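Local coordinates for protein thioesterase (Streptomyces coelicolor, PDB 3QMW) that probably hydrolyses thioesters as an alpha/beta-hydrolase-fold thioesterase of the prodiginine biosynthetic pathway, at residues P198-A209 with Y225-P236. Sequence-based numbering, arbitrary orientation.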
loop_
_atom_site.group_PDB
_atom_site.type_symbol
_atom_site.label_atom_id
_atom_site.label_comp_id
_atom_site.label_asym_id
_atom_site.label_seq_id
_atom_site.Cartn_x
_atom_site.Cartn_y
_atom_site.Cartn_z
ATOM N N PRO D 198 -26.988 -2.270 14.374
ATOM C CA PRO D 198 -25.648 -2.044 13.827
ATOM C C PRO D 198 -24.791 -3.308 13.801
ATOM O O PRO D 198 -25.046 -4.251 14.541
ATOM C CB PRO D 198 -25.054 -0.999 14.781
ATOM C CG PRO D 198 -25.710 -1.275 16.091
ATOM C CD PRO D 198 -27.093 -1.813 15.775
ATOM N N LEU D 199 -23.783 -3.305 12.936
ATOM C CA LEU D 199 -22.851 -4.425 12.798
ATOM C C LEU D 199 -21.721 -4.362 13.837
ATOM O O LEU D 199 -21.290 -3.275 14.236
ATOM C CB LEU D 199 -22.257 -4.417 11.391
ATOM C CG LEU D 199 -23.185 -4.924 10.283
ATOM C CD1 LEU D 199 -22.723 -4.418 8.915
ATOM C CD2 LEU D 199 -23.277 -6.460 10.302
ATOM N N ASP D 200 -21.236 -5.527 14.266
ATOM C CA ASP D 200 -20.171 -5.579 15.275
ATOM C C ASP D 200 -18.758 -5.508 14.675
ATOM O O ASP D 200 -17.794 -5.220 15.399
ATOM C CB ASP D 200 -20.306 -6.835 16.146
ATOM C CG ASP D 200 -21.574 -6.832 16.996
ATOM O OD1 ASP D 200 -22.057 -5.731 17.363
ATOM O OD2 ASP D 200 -22.079 -7.940 17.307
ATOM N N CYS D 201 -18.633 -5.775 13.373
ATOM C CA CYS D 201 -17.325 -5.724 12.705
ATOM C C CYS D 201 -16.876 -4.272 12.494
ATOM O O CYS D 201 -17.710 -3.357 12.483
ATOM C CB CYS D 201 -17.350 -6.470 11.361
ATOM S SG CYS D 201 -18.096 -5.536 9.993
ATOM N N PRO D 202 -15.556 -4.060 12.340
ATOM C CA PRO D 202 -15.007 -2.729 12.130
ATOM C C PRO D 202 -15.101 -2.287 10.674
ATOM O O PRO D 202 -14.934 -3.093 9.762
ATOM C CB PRO D 202 -13.552 -2.882 12.571
ATOM C CG PRO D 202 -13.225 -4.285 12.282
ATOM C CD PRO D 202 -14.492 -5.072 12.464
ATOM N N THR D 203 -15.348 -0.999 10.484
ATOM C CA THR D 203 -15.703 -0.453 9.189
ATOM C C THR D 203 -14.776 0.688 8.813
ATOM O O THR D 203 -14.471 1.535 9.643
ATOM C CB THR D 203 -17.165 0.049 9.220
ATOM O OG1 THR D 203 -18.040 -1.079 9.241
ATOM C CG2 THR D 203 -17.498 0.923 8.013
ATOM N N THR D 204 -14.333 0.701 7.560
ATOM C CA THR D 204 -13.540 1.799 7.035
ATOM C C THR D 204 -14.186 2.336 5.759
ATOM O O THR D 204 -14.490 1.570 4.848
ATOM C CB THR D 204 -12.112 1.358 6.730
ATOM O OG1 THR D 204 -11.653 0.459 7.749
ATOM C CG2 THR D 204 -11.193 2.580 6.637
ATOM N N ALA D 205 -14.393 3.650 5.704
ATOM C CA ALA D 205 -15.086 4.274 4.589
ATOM C C ALA D 205 -14.221 5.335 3.919
ATOM O O ALA D 205 -13.590 6.145 4.591
ATOM C CB ALA D 205 -16.398 4.882 5.056
ATOM N N PHE D 206 -14.221 5.333 2.588
ATOM C CA PHE D 206 -13.404 6.246 1.824
ATOM C C PHE D 206 -14.254 7.264 1.110
ATOM O O PHE D 206 -15.154 6.912 0.356
ATOM C CB PHE D 206 -12.577 5.487 0.802
ATOM C CG PHE D 206 -11.667 4.480 1.406
ATOM C CD1 PHE D 206 -10.340 4.800 1.679
ATOM C CD2 PHE D 206 -12.127 3.211 1.712
ATOM C CE1 PHE D 206 -9.482 3.856 2.245
ATOM C CE2 PHE D 206 -11.275 2.267 2.285
ATOM C CZ PHE D 206 -9.953 2.591 2.550
ATOM N N SER D 207 -13.957 8.531 1.357
ATOM C CA SER D 207 -14.565 9.624 0.630
ATOM C C SER D 207 -13.570 10.085 -0.413
ATOM O O SER D 207 -12.415 9.664 -0.397
ATOM C CB SER D 207 -14.926 10.761 1.581
ATOM O OG SER D 207 -13.875 11.013 2.503
ATOM N N ALA D 208 -14.041 10.929 -1.325
ATOM C CA ALA D 208 -13.217 11.527 -2.363
ATOM C C ALA D 208 -13.591 13.006 -2.460
ATOM O O ALA D 208 -14.756 13.359 -2.345
ATOM C CB ALA D 208 -13.440 10.817 -3.685
ATOM N N ALA D 209 -12.624 13.867 -2.605
ATOM C CA ALA D 209 -12.881 15.281 -2.614
ATOM C C ALA D 209 -13.720 15.790 -3.767
ATOM O O ALA D 209 -14.494 16.707 -3.621
ATOM C CB ALA D 209 -11.627 15.994 -2.548
ATOM N N TYR D 225 -23.568 2.750 11.710
ATOM C CA TYR D 225 -23.903 1.443 11.122
ATOM C C TYR D 225 -23.068 0.299 11.686
ATOM O O TYR D 225 -23.293 -0.856 11.327
ATOM C CB TYR D 225 -23.802 1.472 9.590
ATOM C CG TYR D 225 -25.020 2.076 8.951
ATOM C CD1 TYR D 225 -25.122 3.447 8.752
ATOM C CD2 TYR D 225 -26.094 1.274 8.572
ATOM C CE1 TYR D 225 -26.264 4.008 8.178
ATOM C CE2 TYR D 225 -27.239 1.821 7.991
ATOM C CZ TYR D 225 -27.318 3.187 7.804
ATOM O OH TYR D 225 -28.442 3.737 7.245
ATOM N N THR D 226 -22.122 0.609 12.571
ATOM C CA THR D 226 -21.331 -0.430 13.222
ATOM C C THR D 226 -20.951 -0.112 14.683
ATOM O O THR D 226 -20.846 1.061 15.086
ATOM C CB THR D 226 -20.054 -0.726 12.422
ATOM O OG1 THR D 226 -19.511 -1.983 12.841
ATOM C CG2 THR D 226 -19.026 0.370 12.617
ATOM N N THR D 227 -20.729 -1.177 15.454
ATOM C CA THR D 227 -20.355 -1.076 16.864
ATOM C C THR D 227 -18.839 -1.028 17.055
ATOM O O THR D 227 -18.351 -0.430 18.017
ATOM C CB THR D 227 -20.869 -2.282 17.668
ATOM O OG1 THR D 227 -19.911 -3.355 17.603
ATOM C CG2 THR D 227 -22.243 -2.742 17.145
ATOM N N GLY D 228 -18.107 -1.688 16.157
ATOM C CA GLY D 228 -16.643 -1.734 16.207
ATOM C C GLY D 228 -15.976 -0.437 15.775
ATOM O O GLY D 228 -16.628 0.612 15.678
ATOM N N SER D 229 -14.674 -0.511 15.505
ATOM C CA SER D 229 -13.882 0.672 15.171
ATOM C C SER D 229 -14.233 1.231 13.799
ATOM O O SER D 229 -14.311 0.485 12.821
ATOM C CB SER D 229 -12.392 0.337 15.208
ATOM O OG SER D 229 -12.106 -0.787 14.386
ATOM N N PHE D 230 -14.422 2.547 13.737
ATOM C CA PHE D 230 -14.731 3.229 12.495
ATOM C C PHE D 230 -13.706 4.298 12.123
ATOM O O PHE D 230 -13.415 5.194 12.917
ATOM C CB PHE D 230 -16.097 3.883 12.573
ATOM C CG PHE D 230 -16.514 4.526 11.291
ATOM C CD1 PHE D 230 -16.834 3.743 10.187
ATOM C CD2 PHE D 230 -16.565 5.906 11.172
ATOM C CE1 PHE D 230 -17.220 4.324 8.998
ATOM C CE2 PHE D 230 -16.948 6.501 9.982
ATOM C CZ PHE D 230 -17.279 5.711 8.891
ATOM N N LEU D 231 -13.187 4.202 10.898
ATOM C CA LEU D 231 -12.273 5.189 10.349
ATOM C C LEU D 231 -12.798 5.680 9.015
ATOM O O LEU D 231 -13.181 4.881 8.163
ATOM C CB LEU D 231 -10.898 4.571 10.120
ATOM C CG LEU D 231 -10.051 4.272 11.356
ATOM C CD1 LEU D 231 -8.912 3.329 10.985
ATOM C CD2 LEU D 231 -9.524 5.560 11.988
ATOM N N ARG D 232 -12.813 6.993 8.830
ATOM C CA ARG D 232 -13.056 7.553 7.520
ATOM C C ARG D 232 -11.753 8.117 6.983
ATOM O O ARG D 232 -11.313 9.189 7.407
ATOM C CB ARG D 232 -14.130 8.642 7.561
ATOM C CG ARG D 232 -14.414 9.242 6.190
ATOM C CD ARG D 232 -15.671 10.075 6.187
ATOM N NE ARG D 232 -15.638 11.112 7.217
ATOM C CZ ARG D 232 -14.947 12.249 7.139
ATOM N NH1 ARG D 232 -14.212 12.532 6.069
ATOM N NH2 ARG D 232 -14.996 13.114 8.146
ATOM N N ARG D 233 -11.135 7.386 6.061
ATOM C CA ARG D 233 -10.038 7.930 5.273
ATOM C C ARG D 233 -10.651 8.844 4.237
ATOM O O ARG D 233 -11.785 8.643 3.820
ATOM C CB ARG D 233 -9.236 6.833 4.585
ATOM C CG ARG D 233 -8.765 5.722 5.505
ATOM C CD ARG D 233 -8.002 6.252 6.699
ATOM N NE ARG D 233 -7.325 5.169 7.410
ATOM C CZ ARG D 233 -6.568 5.328 8.495
ATOM N NH1 ARG D 233 -6.381 6.535 9.017
ATOM N NH2 ARG D 233 -5.999 4.271 9.063
ATOM N N HIS D 234 -9.903 9.863 3.841
ATOM C CA HIS D 234 -10.379 10.833 2.867
ATOM C C HIS D 234 -9.343 10.961 1.763
ATOM O O HIS D 234 -8.222 11.407 2.004
ATOM C CB HIS D 234 -10.621 12.189 3.523
ATOM C CG HIS D 234 -11.264 13.185 2.614
ATOM N ND1 HIS D 234 -12.549 13.035 2.143
ATOM C CD2 HIS D 234 -10.803 14.344 2.092
ATOM C CE1 HIS D 234 -12.852 14.060 1.368
ATOM N NE2 HIS D 234 -11.812 14.872 1.324
ATOM N N LEU D 235 -9.736 10.564 0.556
ATOM C CA LEU D 235 -8.851 10.522 -0.587
ATOM C C LEU D 235 -9.149 11.678 -1.529
ATOM O O LEU D 235 -10.196 12.305 -1.431
ATOM C CB LEU D 235 -9.033 9.189 -1.307
ATOM C CG LEU D 235 -8.393 8.026 -0.566
ATOM C CD1 LEU D 235 -8.930 6.717 -1.060
ATOM C CD2 LEU D 235 -6.897 8.107 -0.755
ATOM N N PRO D 236 -8.214 11.982 -2.437
ATOM C CA PRO D 236 -8.473 12.997 -3.447
ATOM C C PRO D 236 -8.984 12.359 -4.728
ATOM O O PRO D 236 -8.676 11.200 -5.023
ATOM C CB PRO D 236 -7.094 13.607 -3.669
ATOM C CG PRO D 236 -6.157 12.429 -3.501
ATOM C CD PRO D 236 -6.828 11.481 -2.513
#
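Thr203 and Leu231 begin a ladder of backbone hydrogen bonds between the parallel strands 203-208 and 230-235. Thr203 N takes Ser229 O, and Leu231 N returns to Thr203 O at 3.2 Å. Ala205 N meets Leu231 O, Ser207 N meets Arg233 O, and Leu235 N meets Ser207 O. Ala209 N to Leu235 O is more bent, at 136°. Before the strands, Leu199 N donates to Tyr225 O almost straight, at 175°. Leu199 O accepts from Thr227 N, a bond modelled very short, its length doubtful; a single bridge links Leu199 and Thr226.

Polar side chains meet at both ends. Ser207 OG lies at the edge of the His234 ring, near its plane, in a hydrogen bond 2.4 Å from His234 ND1. That is very short, so the exact length is doubtful; either atom could be the donor. Thr227 OG1 donates to Asp200 OD1 at 3.2 Å, on the anti side of the carboxylate and tilted out of its plane.

Apolar contacts line both faces of the sheet. With CG anti to the backbone N (chi1 -176°), the Phe230 ring turns toward strand 203-208, with Thr203 CB at its edge. Phe230 CE1 lies 3.6 Å from Thr203 CG2, and Phe230 CZ is 4.0 Å from Ala205 CB. An alanine in place of Phe230 would probably leave Thr203 CG2 and Ala205 CB without this cover. On the side of the sheet that carries Phe206, Phe206 CD1 touches Leu235 CD1 at 3.6 Å and Arg233 CB at 3.7 Å.

The two strands and helix 216-220 form a beta-alpha-beta unit of the alpha/beta-hydrolase fold. Val219 of that helix packs on Ala205, Ser207 and Arg232, and Glu220 forms a salt bridge with Arg232. Helix 246-258 covers the other face, with Leu251 on Phe206. Strand 203-208 also pairs with strand 129-132, while 230-235 is the outermost strand of the sheet within the chain.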